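Local coordinates for protein nicotinamide-nucleotide adenylyltransferase NadR family / Ribosylnicotinamide kinase (Lactococcus lactis subsp. cremoris, PDB 6GYE) that probably phosphorylates nicotinamide riboside, which it binds, and probably also adenylylates nicotinamide mononucleotide in NAD+ synthesis, at residues S180-T191 with R293-P301; M229-Y240 with D277-T288. All coordinates share one frame; numbering follows the deposited sequence. Where two conformers were deposited one is given.

Contact 1 (S180-T191 with R293-P301). With NNR (Nicotinamide riboside), chain I; SO4 (sulfate ion), chain F.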
loop_
_atom_site.group_PDB
_atom_site.type_symbol
_atom_site.label_atom_id
_atom_site.label_comp_id
_atom_site.label_asym_id
_atom_site.label_seq_id
_atom_site.Cartn_x
_atom_site.Cartn_y
_atom_site.Cartn_z
ATOM N N SER A 180 4.313 1.066 -2.164
ATOM C CA SER A 180 5.073 0.248 -3.092
ATOM C C SER A 180 4.957 0.793 -4.511
ATOM O O SER A 180 3.897 1.269 -4.925
ATOM C CB SER A 180 4.585 -1.200 -3.025
ATOM O OG SER A 180 5.398 -1.976 -3.858
ATOM N N LYS A 181 6.068 0.765 -5.240
ATOM C CA LYS A 181 6.042 0.965 -6.682
ATOM C C LYS A 181 5.694 -0.346 -7.385
ATOM O O LYS A 181 6.147 -1.422 -6.980
ATOM C CB LYS A 181 7.398 1.484 -7.153
ATOM C CG LYS A 181 7.688 2.962 -6.778
ATOM C CD LYS A 181 7.008 3.901 -7.718
ATOM C CE LYS A 181 7.372 5.371 -7.451
ATOM N NZ LYS A 181 6.953 5.738 -6.075
ATOM N N VAL A 182 4.919 -0.260 -8.461
ATOM C CA VAL A 182 4.407 -1.453 -9.137
ATOM C C VAL A 182 4.637 -1.302 -10.640
ATOM O O VAL A 182 4.177 -0.329 -11.248
ATOM C CB VAL A 182 2.914 -1.685 -8.826
ATOM C CG1 VAL A 182 2.358 -2.905 -9.580
ATOM C CG2 VAL A 182 2.686 -1.843 -7.314
ATOM N N VAL A 183 5.350 -2.261 -11.229
ATOM C CA VAL A 183 5.594 -2.346 -12.668
ATOM C C VAL A 183 4.878 -3.581 -13.191
ATOM O O VAL A 183 5.142 -4.693 -12.720
ATOM C CB VAL A 183 7.097 -2.456 -12.974
ATOM C CG1 VAL A 183 7.336 -2.534 -14.479
ATOM C CG2 VAL A 183 7.859 -1.333 -12.341
ATOM N N THR A 184 4.014 -3.403 -14.187
ATOM C CA THR A 184 3.256 -4.509 -14.760
ATOM C C THR A 184 3.650 -4.698 -16.216
ATOM O O THR A 184 3.704 -3.729 -16.977
ATOM C CB THR A 184 1.746 -4.257 -14.655
ATOM O OG1 THR A 184 1.383 -4.062 -13.284
ATOM C CG2 THR A 184 0.973 -5.451 -15.210
ATOM N N VAL A 185 3.916 -5.936 -16.605
ATOM C CA VAL A 185 4.279 -6.256 -17.983
ATOM C C VAL A 185 3.074 -6.872 -18.683
ATOM O O VAL A 185 2.385 -7.729 -18.120
ATOM C CB VAL A 185 5.495 -7.203 -18.031
ATOM C CG1 VAL A 185 5.822 -7.553 -19.461
ATOM C CG2 VAL A 185 6.697 -6.574 -17.326
ATOM N N MET A 186 2.817 -6.438 -19.906
ATOM C CA MET A 186 1.658 -6.865 -20.684
ATOM C C MET A 186 2.085 -7.224 -22.105
ATOM O O MET A 186 2.971 -6.582 -22.680
ATOM C CB MET A 186 0.577 -5.758 -20.725
ATOM C CG MET A 186 0.062 -5.300 -19.351
ATOM S SD MET A 186 -1.319 -4.126 -19.519
ATOM C CE MET A 186 -1.631 -3.716 -17.793
ATOM N N GLY A 187 1.452 -8.238 -22.675
ATOM C CA GLY A 187 1.788 -8.656 -24.023
ATOM C C GLY A 187 1.126 -9.971 -24.357
ATOM O O GLY A 187 0.578 -10.661 -23.491
ATOM N N SER A 188 1.185 -10.312 -25.643
ATOM C CA SER A 188 0.649 -11.581 -26.125
ATOM C C SER A 188 1.451 -12.744 -25.549
ATOM O O SER A 188 2.538 -12.575 -24.993
ATOM C CB SER A 188 0.717 -11.659 -27.648
ATOM O OG SER A 188 0.241 -10.475 -28.261
ATOM N N ALA A 189 0.921 -13.947 -25.726
ATOM C CA ALA A 189 1.657 -15.143 -25.344
ATOM C C ALA A 189 2.850 -15.370 -26.270
ATOM O O ALA A 189 2.815 -15.036 -27.461
ATOM C CB ALA A 189 0.741 -16.358 -25.377
ATOM N N SER A 190 3.923 -15.927 -25.696
ATOM C CA SER A 190 5.138 -16.316 -26.425
ATOM C C SER A 190 5.875 -15.113 -27.003
ATOM O O SER A 190 6.437 -15.194 -28.096
ATOM C CB SER A 190 4.838 -17.319 -27.547
ATOM O OG SER A 190 4.147 -18.460 -27.072
ATOM N N THR A 191 5.874 -13.988 -26.289
ATOM C CA THR A 191 6.658 -12.833 -26.718
ATOM C C THR A 191 7.804 -12.525 -25.765
ATOM O O THR A 191 8.468 -11.497 -25.930
ATOM C CB THR A 191 5.775 -11.591 -26.901
ATOM O OG1 THR A 191 5.002 -11.347 -25.720
ATOM C CG2 THR A 191 4.825 -11.798 -28.063
ATOM N N ARG A 293 -3.090 -0.904 -8.694
ATOM C CA ARG A 293 -2.280 0.305 -8.637
ATOM C C ARG A 293 -1.041 0.039 -9.471
ATOM O O ARG A 293 -0.213 -0.785 -9.088
ATOM C CB ARG A 293 -1.885 0.656 -7.200
ATOM C CG ARG A 293 -2.963 0.495 -6.164
ATOM C CD ARG A 293 -3.741 1.768 -5.995
ATOM N NE ARG A 293 -4.858 1.617 -5.065
ATOM C CZ ARG A 293 -6.100 1.322 -5.433
ATOM N NH1 ARG A 293 -6.382 1.133 -6.716
ATOM N NH2 ARG A 293 -7.058 1.213 -4.521
ATOM N N MET A 294 -0.883 0.750 -10.583
ATOM C CA MET A 294 0.273 0.568 -11.451
ATOM C C MET A 294 0.998 1.889 -11.642
ATOM O O MET A 294 0.370 2.923 -11.892
ATOM C CB MET A 294 -0.147 -0.014 -12.801
ATOM C CG MET A 294 -0.631 -1.452 -12.660
ATOM S SD MET A 294 -1.308 -2.129 -14.170
ATOM C CE MET A 294 -2.833 -1.210 -14.316
ATOM N N ASP A 295 2.322 1.853 -11.519
ATOM C CA ASP A 295 3.127 3.041 -11.758
ATOM C C ASP A 295 3.722 3.048 -13.149
ATOM O O ASP A 295 3.899 4.117 -13.734
ATOM C CB ASP A 295 4.259 3.149 -10.722
ATOM C CG ASP A 295 3.740 3.262 -9.304
ATOM O OD1 ASP A 295 3.277 4.356 -8.913
ATOM O OD2 ASP A 295 3.763 2.246 -8.576
ATOM N N LEU A 296 3.986 1.871 -13.700
ATOM C CA LEU A 296 4.612 1.744 -15.005
ATOM C C LEU A 296 4.057 0.490 -15.653
ATOM O O LEU A 296 4.019 -0.558 -15.006
ATOM C CB LEU A 296 6.136 1.643 -14.884
ATOM C CG LEU A 296 6.824 1.243 -16.189
ATOM C CD1 LEU A 296 6.610 2.344 -17.238
ATOM C CD2 LEU A 296 8.311 0.946 -15.981
ATOM N N ILE A 297 3.631 0.605 -16.909
ATOM C CA ILE A 297 3.086 -0.500 -17.683
ATOM C C ILE A 297 3.979 -0.707 -18.904
ATOM O O ILE A 297 4.038 0.149 -19.797
ATOM C CB ILE A 297 1.633 -0.232 -18.096
ATOM C CG1 ILE A 297 0.746 -0.126 -16.849
ATOM C CG2 ILE A 297 1.114 -1.331 -19.031
ATOM C CD1 ILE A 297 -0.618 0.537 -17.115
ATOM N N LEU A 298 4.662 -1.842 -18.953
ATOM C CA LEU A 298 5.538 -2.197 -20.064
ATOM C C LEU A 298 4.783 -3.098 -21.036
ATOM O O LEU A 298 4.361 -4.195 -20.663
ATOM C CB LEU A 298 6.790 -2.914 -19.554
ATOM C CG LEU A 298 7.708 -2.037 -18.705
ATOM C CD1 LEU A 298 8.791 -2.846 -18.056
ATOM C CD2 LEU A 298 8.320 -0.936 -19.544
ATOM N N VAL A 299 4.633 -2.652 -22.281
ATOM C CA VAL A 299 3.898 -3.401 -23.293
ATOM C C VAL A 299 4.904 -3.965 -24.283
ATOM O O VAL A 299 5.688 -3.210 -24.868
ATOM C CB VAL A 299 2.862 -2.520 -24.009
ATOM C CG1 VAL A 299 2.236 -3.272 -25.171
ATOM C CG2 VAL A 299 1.791 -2.057 -23.024
ATOM N N ILE A 300 4.884 -5.281 -24.480
ATOM C CA ILE A 300 5.715 -5.929 -25.494
ATOM C C ILE A 300 4.894 -6.011 -26.780
ATOM O O ILE A 300 3.928 -6.788 -26.836
ATOM C CB ILE A 300 6.178 -7.316 -25.041
ATOM C CG1 ILE A 300 6.939 -7.221 -23.714
ATOM C CG2 ILE A 300 7.014 -7.965 -26.135
ATOM C CD1 ILE A 300 7.405 -8.585 -23.179
ATOM N N PRO A 301 5.259 -5.278 -27.826
ATOM C CA PRO A 301 4.458 -5.265 -29.043
ATOM C C PRO A 301 4.798 -6.452 -29.919
ATOM O O PRO A 301 5.872 -7.053 -29.779
ATOM C CB PRO A 301 4.869 -3.948 -29.710
ATOM C CG PRO A 301 6.292 -3.810 -29.312
ATOM C CD PRO A 301 6.410 -4.368 -27.922
HETATM O O2R NNR I . -3.039 -6.622 -2.333
HETATM C C2R NNR I . -3.110 -5.250 -2.744
HETATM C C3R NNR I . -3.907 -4.385 -1.775
HETATM O O3R NNR I . -4.425 -5.129 -0.664
HETATM C C4R NNR I . -5.055 -3.796 -2.580
HETATM C C5R NNR I . -5.007 -2.275 -2.579
HETATM O O5R NNR I . -6.077 -1.764 -3.383
HETATM O O4R NNR I . -4.947 -4.281 -3.921
HETATM C C1R NNR I . -3.824 -5.151 -4.083
HETATM N N1 NNR I . -2.912 -4.601 -5.088
HETATM C C2 NNR I . -2.919 -5.102 -6.331
HETATM C C6 NNR I . -2.083 -3.604 -4.753
HETATM C C5 NNR I . -1.207 -3.063 -5.687
HETATM C C4 NNR I . -1.194 -3.564 -6.981
HETATM C C3 NNR I . -2.063 -4.597 -7.304
HETATM C C7 NNR I . -2.079 -5.166 -8.691
HETATM O O7 NNR I . -2.483 -6.303 -8.867
HETATM N N7 NNR I . -1.649 -4.409 -9.700
HETATM S S SO4 F . 5.758 -15.325 -22.687
HETATM O O1 SO4 F . 6.991 -15.915 -23.221
HETATM O O2 SO4 F . 4.618 -16.209 -22.891
HETATM O O3 SO4 F . 5.841 -15.118 -21.248
HETATM O O4 SO4 F . 5.551 -14.074 -23.402
#

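Contact 2 (M229-Y240 with D277-T288). With NNR (Nicotinamide riboside), chain I.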
loop_
_atom_site.group_PDB
_atom_site.type_symbol
_atom_site.label_atom_id
_atom_site.label_comp_id
_atom_site.label_asym_id
_atom_site.label_seq_id
_atom_site.Cartn_x
_atom_site.Cartn_y
_atom_site.Cartn_z
ATOM N N MET A 229 -16.161 -19.311 -19.818
ATOM C CA MET A 229 -16.379 -18.114 -19.005
ATOM C C MET A 229 -15.840 -18.281 -17.591
ATOM O O MET A 229 -15.202 -17.375 -17.042
ATOM C CB MET A 229 -17.871 -17.785 -18.963
ATOM C CG MET A 229 -18.187 -16.549 -18.153
ATOM S SD MET A 229 -19.960 -16.222 -18.163
ATOM C CE MET A 229 -20.599 -17.671 -17.322
ATOM N N ASP A 230 -16.069 -19.448 -16.995
ATOM C CA ASP A 230 -15.729 -19.640 -15.594
ATOM C C ASP A 230 -14.226 -19.743 -15.393
ATOM O O ASP A 230 -13.713 -19.329 -14.346
ATOM C CB ASP A 230 -16.442 -20.876 -15.071
ATOM C CG ASP A 230 -16.247 -21.067 -13.602
ATOM O OD1 ASP A 230 -16.561 -20.132 -12.832
ATOM O OD2 ASP A 230 -15.791 -22.159 -13.218
ATOM N N ASP A 231 -13.507 -20.275 -16.385
ATOM C CA ASP A 231 -12.055 -20.259 -16.326
ATOM C C ASP A 231 -11.530 -18.827 -16.287
ATOM O O ASP A 231 -10.634 -18.505 -15.495
ATOM C CB ASP A 231 -11.488 -21.001 -17.531
ATOM C CG ASP A 231 -11.957 -22.440 -17.596
ATOM O OD1 ASP A 231 -11.781 -23.163 -16.596
ATOM O OD2 ASP A 231 -12.503 -22.836 -18.648
ATOM N N TYR A 232 -12.080 -17.956 -17.146
ATOM C CA TYR A 232 -11.644 -16.566 -17.164
ATOM C C TYR A 232 -11.881 -15.915 -15.814
ATOM O O TYR A 232 -11.011 -15.203 -15.301
ATOM C CB TYR A 232 -12.344 -15.799 -18.291
ATOM C CG TYR A 232 -11.742 -16.081 -19.648
ATOM C CD1 TYR A 232 -10.610 -15.400 -20.079
ATOM C CD2 TYR A 232 -12.292 -17.042 -20.492
ATOM C CE1 TYR A 232 -10.031 -15.658 -21.317
ATOM C CE2 TYR A 232 -11.726 -17.312 -21.734
ATOM C CZ TYR A 232 -10.597 -16.616 -22.139
ATOM O OH TYR A 232 -10.022 -16.871 -23.361
ATOM N N ALA A 233 -13.033 -16.195 -15.201
ATOM C CA ALA A 233 -13.306 -15.645 -13.883
ATOM C C ALA A 233 -12.243 -16.084 -12.893
ATOM O O ALA A 233 -11.707 -15.263 -12.136
ATOM C CB ALA A 233 -14.688 -16.072 -13.406
ATOM N N ARG A 234 -11.911 -17.379 -12.893
ATOM C CA ARG A 234 -10.888 -17.868 -11.975
ATOM C C ARG A 234 -9.515 -17.285 -12.292
ATOM O O ARG A 234 -8.707 -17.085 -11.378
ATOM C CB ARG A 234 -10.853 -19.399 -11.989
ATOM C CG ARG A 234 -11.846 -20.019 -11.004
ATOM C CD ARG A 234 -11.977 -21.514 -11.193
ATOM N NE ARG A 234 -13.062 -22.057 -10.381
ATOM C CZ ARG A 234 -12.889 -22.773 -9.276
ATOM N NH1 ARG A 234 -11.661 -23.053 -8.853
ATOM N NH2 ARG A 234 -13.949 -23.219 -8.603
ATOM N N MET A 235 -9.238 -16.988 -13.566
ATOM C CA MET A 235 -7.982 -16.328 -13.898
ATOM C C MET A 235 -7.959 -14.878 -13.431
ATOM O O MET A 235 -6.894 -14.364 -13.074
ATOM C CB MET A 235 -7.717 -16.425 -15.400
ATOM C CG MET A 235 -7.230 -17.802 -15.791
ATOM S SD MET A 235 -6.930 -18.065 -17.536
ATOM C CE MET A 235 -8.245 -17.106 -18.222
ATOM N N ILE A 236 -9.108 -14.206 -13.393
ATOM C CA ILE A 236 -9.123 -12.841 -12.877
ATOM C C ILE A 236 -8.702 -12.829 -11.412
ATOM O O ILE A 236 -7.721 -12.175 -11.035
ATOM C CB ILE A 236 -10.503 -12.194 -13.076
ATOM C CG1 ILE A 236 -10.790 -12.030 -14.568
ATOM C CG2 ILE A 236 -10.566 -10.848 -12.369
ATOM C CD1 ILE A 236 -12.240 -11.878 -14.900
ATOM N N THR A 237 -9.407 -13.587 -10.567
ATOM C CA THR A 237 -9.066 -13.547 -9.147
ATOM C C THR A 237 -7.717 -14.209 -8.881
ATOM O O THR A 237 -6.981 -13.777 -7.982
ATOM C CB THR A 237 -10.170 -14.197 -8.313
ATOM O OG1 THR A 237 -10.171 -15.586 -8.560
ATOM C CG2 THR A 237 -11.523 -13.663 -8.729
ATOM N N GLY A 238 -7.359 -15.221 -9.676
ATOM C CA GLY A 238 -6.087 -15.897 -9.484
ATOM C C GLY A 238 -4.885 -15.001 -9.746
ATOM O O GLY A 238 -3.921 -14.993 -8.972
ATOM N N GLN A 239 -4.894 -14.281 -10.872
ATOM C CA GLN A 239 -3.799 -13.353 -11.138
ATOM C C GLN A 239 -3.777 -12.224 -10.102
ATOM O O GLN A 239 -2.706 -11.809 -9.643
ATOM C CB GLN A 239 -3.911 -12.768 -12.546
ATOM C CG GLN A 239 -2.687 -11.952 -12.959
ATOM C CD GLN A 239 -1.465 -12.822 -13.190
ATOM O OE1 GLN A 239 -1.458 -13.662 -14.081
ATOM N NE2 GLN A 239 -0.437 -12.645 -12.370
ATOM N N TYR A 240 -4.955 -11.736 -9.697
ATOM C CA TYR A 240 -5.012 -10.665 -8.709
ATOM C C TYR A 240 -4.404 -11.093 -7.373
ATOM O O TYR A 240 -3.645 -10.336 -6.757
ATOM C CB TYR A 240 -6.452 -10.202 -8.512
ATOM C CG TYR A 240 -6.520 -9.108 -7.481
ATOM C CD1 TYR A 240 -6.261 -7.777 -7.832
ATOM C CD2 TYR A 240 -6.804 -9.398 -6.154
ATOM C CE1 TYR A 240 -6.302 -6.770 -6.880
ATOM C CE2 TYR A 240 -6.848 -8.401 -5.200
ATOM C CZ TYR A 240 -6.598 -7.098 -5.565
ATOM O OH TYR A 240 -6.651 -6.130 -4.600
ATOM N N ASP A 277 -21.162 -13.873 -22.470
ATOM C CA ASP A 277 -20.291 -14.327 -21.393
ATOM C C ASP A 277 -19.324 -13.236 -20.986
ATOM O O ASP A 277 -19.019 -13.081 -19.799
ATOM C CB ASP A 277 -19.539 -15.581 -21.818
ATOM C CG ASP A 277 -20.464 -16.748 -22.077
ATOM O OD1 ASP A 277 -21.663 -16.676 -21.693
ATOM O OD2 ASP A 277 -19.989 -17.725 -22.685
ATOM N N PHE A 278 -18.833 -12.469 -21.956
ATOM C CA PHE A 278 -17.994 -11.333 -21.617
ATOM C C PHE A 278 -18.768 -10.341 -20.765
ATOM O O PHE A 278 -18.309 -9.939 -19.689
ATOM C CB PHE A 278 -17.459 -10.668 -22.885
ATOM C CG PHE A 278 -16.581 -9.488 -22.610
ATOM C CD1 PHE A 278 -15.259 -9.671 -22.235
ATOM C CD2 PHE A 278 -17.073 -8.195 -22.720
ATOM C CE1 PHE A 278 -14.445 -8.595 -21.967
ATOM C CE2 PHE A 278 -16.260 -7.110 -22.461
ATOM C CZ PHE A 278 -14.947 -7.308 -22.082
ATOM N N GLU A 279 -19.968 -9.965 -21.212
ATOM C CA GLU A 279 -20.749 -8.994 -20.456
ATOM C C GLU A 279 -21.053 -9.499 -19.056
ATOM O O GLU A 279 -21.171 -8.707 -18.119
ATOM C CB GLU A 279 -22.035 -8.638 -21.202
ATOM C CG GLU A 279 -21.830 -7.557 -22.250
ATOM C CD GLU A 279 -21.181 -6.287 -21.671
ATOM O OE1 GLU A 279 -21.669 -5.779 -20.633
ATOM O OE2 GLU A 279 -20.176 -5.801 -22.246
ATOM N N GLN A 280 -21.144 -10.812 -18.884
ATOM C CA GLN A 280 -21.397 -11.343 -17.556
ATOM C C GLN A 280 -20.179 -11.228 -16.653
ATOM O O GLN A 280 -20.331 -11.213 -15.428
ATOM C CB GLN A 280 -21.847 -12.792 -17.640
ATOM C CG GLN A 280 -22.598 -13.209 -16.419
ATOM C CD GLN A 280 -22.821 -14.685 -16.381
ATOM O OE1 GLN A 280 -23.401 -15.273 -17.308
ATOM N NE2 GLN A 280 -22.307 -15.320 -15.324
ATOM N N LEU A 281 -18.969 -11.176 -17.220
ATOM C CA LEU A 281 -17.764 -10.996 -16.413
ATOM C C LEU A 281 -17.418 -9.534 -16.160
ATOM O O LEU A 281 -16.570 -9.260 -15.305
ATOM C CB LEU A 281 -16.555 -11.673 -17.068
ATOM C CG LEU A 281 -16.633 -13.194 -17.112
ATOM C CD1 LEU A 281 -15.458 -13.784 -17.873
ATOM C CD2 LEU A 281 -16.669 -13.695 -15.695
ATOM N N GLU A 282 -18.046 -8.603 -16.876
ATOM C CA GLU A 282 -17.683 -7.189 -16.783
ATOM C C GLU A 282 -17.662 -6.654 -15.357
ATOM O O GLU A 282 -16.702 -5.949 -15.010
ATOM C CB GLU A 282 -18.628 -6.363 -17.670
ATOM C CG GLU A 282 -18.113 -6.089 -19.077
ATOM C CD GLU A 282 -16.891 -5.174 -19.098
ATOM O OE1 GLU A 282 -15.794 -5.611 -18.674
ATOM O OE2 GLU A 282 -17.035 -4.007 -19.536
ATOM N N PRO A 283 -18.656 -6.916 -14.496
ATOM C CA PRO A 283 -18.552 -6.410 -13.115
ATOM C C PRO A 283 -17.303 -6.878 -12.390
ATOM O O PRO A 283 -16.645 -6.070 -11.726
ATOM C CB PRO A 283 -19.833 -6.936 -12.456
ATOM C CG PRO A 283 -20.790 -7.088 -13.586
ATOM C CD PRO A 283 -19.958 -7.572 -14.732
ATOM N N LEU A 284 -16.943 -8.155 -12.503
ATOM C CA LEU A 284 -15.729 -8.630 -11.847
ATOM C C LEU A 284 -14.480 -7.994 -12.462
ATOM O O LEU A 284 -13.515 -7.692 -11.745
ATOM C CB LEU A 284 -15.658 -10.155 -11.907
ATOM C CG LEU A 284 -14.380 -10.791 -11.353
ATOM C CD1 LEU A 284 -14.166 -10.470 -9.872
ATOM C CD2 LEU A 284 -14.372 -12.287 -11.593
ATOM N N PHE A 285 -14.468 -7.783 -13.782
ATOM C CA PHE A 285 -13.346 -7.067 -14.390
ATOM C C PHE A 285 -13.209 -5.673 -13.794
ATOM O O PHE A 285 -12.122 -5.278 -13.363
ATOM C CB PHE A 285 -13.518 -6.961 -15.909
ATOM C CG PHE A 285 -13.039 -8.160 -16.676
ATOM C CD1 PHE A 285 -11.724 -8.583 -16.581
ATOM C CD2 PHE A 285 -13.901 -8.844 -17.517
ATOM C CE1 PHE A 285 -11.280 -9.682 -17.294
ATOM C CE2 PHE A 285 -13.467 -9.934 -18.234
ATOM C CZ PHE A 285 -12.156 -10.360 -18.123
ATOM N N ARG A 286 -14.317 -4.916 -13.771
ATOM C CA ARG A 286 -14.286 -3.529 -13.317
ATOM C C ARG A 286 -13.843 -3.441 -11.863
ATOM O O ARG A 286 -12.964 -2.643 -11.516
ATOM C CB ARG A 286 -15.663 -2.875 -13.503
ATOM C CG ARG A 286 -16.152 -2.805 -14.949
ATOM C CD ARG A 286 -17.255 -1.758 -15.157
ATOM N NE ARG A 286 -18.399 -1.949 -14.268
ATOM C CZ ARG A 286 -19.431 -2.739 -14.540
ATOM N NH1 ARG A 286 -19.463 -3.417 -15.679
ATOM N NH2 ARG A 286 -20.422 -2.857 -13.668
ATOM N N LYS A 287 -14.456 -4.245 -10.995
ATOM C CA LYS A 287 -14.015 -4.318 -9.604
ATOM C C LYS A 287 -12.509 -4.584 -9.512
ATOM O O LYS A 287 -11.767 -3.828 -8.874
ATOM C CB LYS A 287 -14.816 -5.412 -8.888
ATOM C CG LYS A 287 -14.920 -5.325 -7.376
ATOM C CD LYS A 287 -13.723 -5.965 -6.692
ATOM C CE LYS A 287 -13.727 -5.713 -5.183
ATOM N NZ LYS A 287 -12.528 -6.294 -4.487
ATOM N N THR A 288 -12.027 -5.616 -10.203
ATOM C CA THR A 288 -10.621 -5.983 -10.060
ATOM C C THR A 288 -9.688 -4.925 -10.644
ATOM O O THR A 288 -8.671 -4.579 -10.030
ATOM C CB THR A 288 -10.370 -7.335 -10.700
ATOM O OG1 THR A 288 -11.277 -8.299 -10.130
ATOM C CG2 THR A 288 -8.907 -7.764 -10.478
HETATM O O2R NNR I . -3.039 -6.622 -2.333
HETATM C C2R NNR I . -3.110 -5.250 -2.744
HETATM C C3R NNR I . -3.907 -4.385 -1.775
HETATM O O3R NNR I . -4.425 -5.129 -0.664
HETATM C C4R NNR I . -5.055 -3.796 -2.580
HETATM C C5R NNR I . -5.007 -2.275 -2.579
HETATM O O5R NNR I . -6.077 -1.764 -3.383
HETATM O O4R NNR I . -4.947 -4.281 -3.921
HETATM C C1R NNR I . -3.824 -5.151 -4.083
HETATM N N1 NNR I . -2.912 -4.601 -5.088
HETATM C C2 NNR I . -2.919 -5.102 -6.331
HETATM C C6 NNR I . -2.083 -3.604 -4.753
HETATM C C5 NNR I . -1.207 -3.063 -5.687
HETATM C C4 NNR I . -1.194 -3.564 -6.981
HETATM C C3 NNR I . -2.063 -4.597 -7.304
HETATM C C7 NNR I . -2.079 -5.166 -8.691
HETATM O O7 NNR I . -2.483 -6.303 -8.867
HETATM N N7 NNR I . -1.649 -4.409 -9.700
HETATM O O HOH W 1 -17.932 -19.702 -22.145
#

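Contact 1 (S180-T191 with R293-P301)
Val182 and Asp295 hold each other at the start of this parallel strand pair. The anti lone pair of Asp295 OD2 receives Val182 N at 2.8 Å: the side chain sets out toward the neighbouring strand, and CG beside the backbone N (chi1 -61°) brings OD2 to Val182. In return Val182 O accepts Asp295 N at 2.9 Å and, less closely, Leu296 N. Parallel bonding continues from Thr184 N on Leu296 O to Ile300 N on Met186 O. On one face Met186, extended beyond CG, lays SD against Ile297 CG2 (3.7 Å) and meets Met294 SD tip to tip through CE. Thr184 OG1 is buried against the same Met294 without a polar partner. On the other face Val183 CG1 touches Leu296 CD2 and Leu298 CD1. Past Gly187, Ser190 N and Thr191 N each donate to a sulfate (probably from the crystallisation liquor) that Gly192 N and Lys193 N also bind, consistent with a phosphate-binding P-loop (Walker A). At the opposite end Arg293, its NH1 held by Ala290 O, brings NH2 to 3.3 Å from O5R of nicotinamide riboside. Strand 255-259 flanks 181-187 on its other edge, helix 193-203 covers Val185, Leu298 and Ile300, and helix 320-333 reaches Val299.

Contact 2 (M229-Y240 with D277-T288)
Leu281 fits as a bump among Met229, Tyr232 and Ala233 of helix 229-240: CD1 lies 3.7 Å from Tyr232 CB, CD2 lies 3.8 Å from Ala233 CB, and CG rests against Met229 CG. Met229, with CG anti to the backbone N (chi1 -179°), reaches out over the start of the other helix, where SD touches Asp277 CB and CE lies 3.5 Å from the Gln280 amide NE2. A water spans the same end, accepting from Met229 N and donating to Asp277 OD2. The two helices run nearly parallel, 18° apart with axes 10.3 Å at their closest, and belong to the P-loop NTPase domain, probably the ribosylnicotinamide kinase part, where they pack beside the nicotinamide riboside pocket. Midway, the bump comes from the first helix: Ile236 CD1 sits over one face of the Phe285 ring, 3.6 Å from its centroid, while Ile236 CG2 rests on Leu284 CG and Thr288 OG1. That hydroxyl is tied back to Leu284 O, which takes Thr288 N from the opposite face of its plane. Farther along, Thr288 CG2 slides past Tyr240, 3.7 Å from CD1 and oblique to the ring, whose OH donates to O4R of the riboside at 2.6 Å.

How the contacts relate
Contact 1 is a buried strand pair at the centre of the four-stranded parallel sheet, whereas contact 2 is a partly buried helix pair nearer the surface, their centres about 19 Å apart and their nearest atoms about 7 Å. The chemistry follows the place: backbone hydrogen bonds and one carboxylate carry the first, with apolar side chains on both faces, while the second has no direct hydrogen bond between its helices and relies on interlocking side chains and a water. Helix 275-290 is followed in the chain by strand 296-300, so the second segments of the two contacts are consecutive elements of the P-loop NTPase domain. Both touch nicotinamide riboside, through Arg293 in contact 1 and Tyr240 in contact 2; contact 1 alone also reaches the sulfate-bound loop.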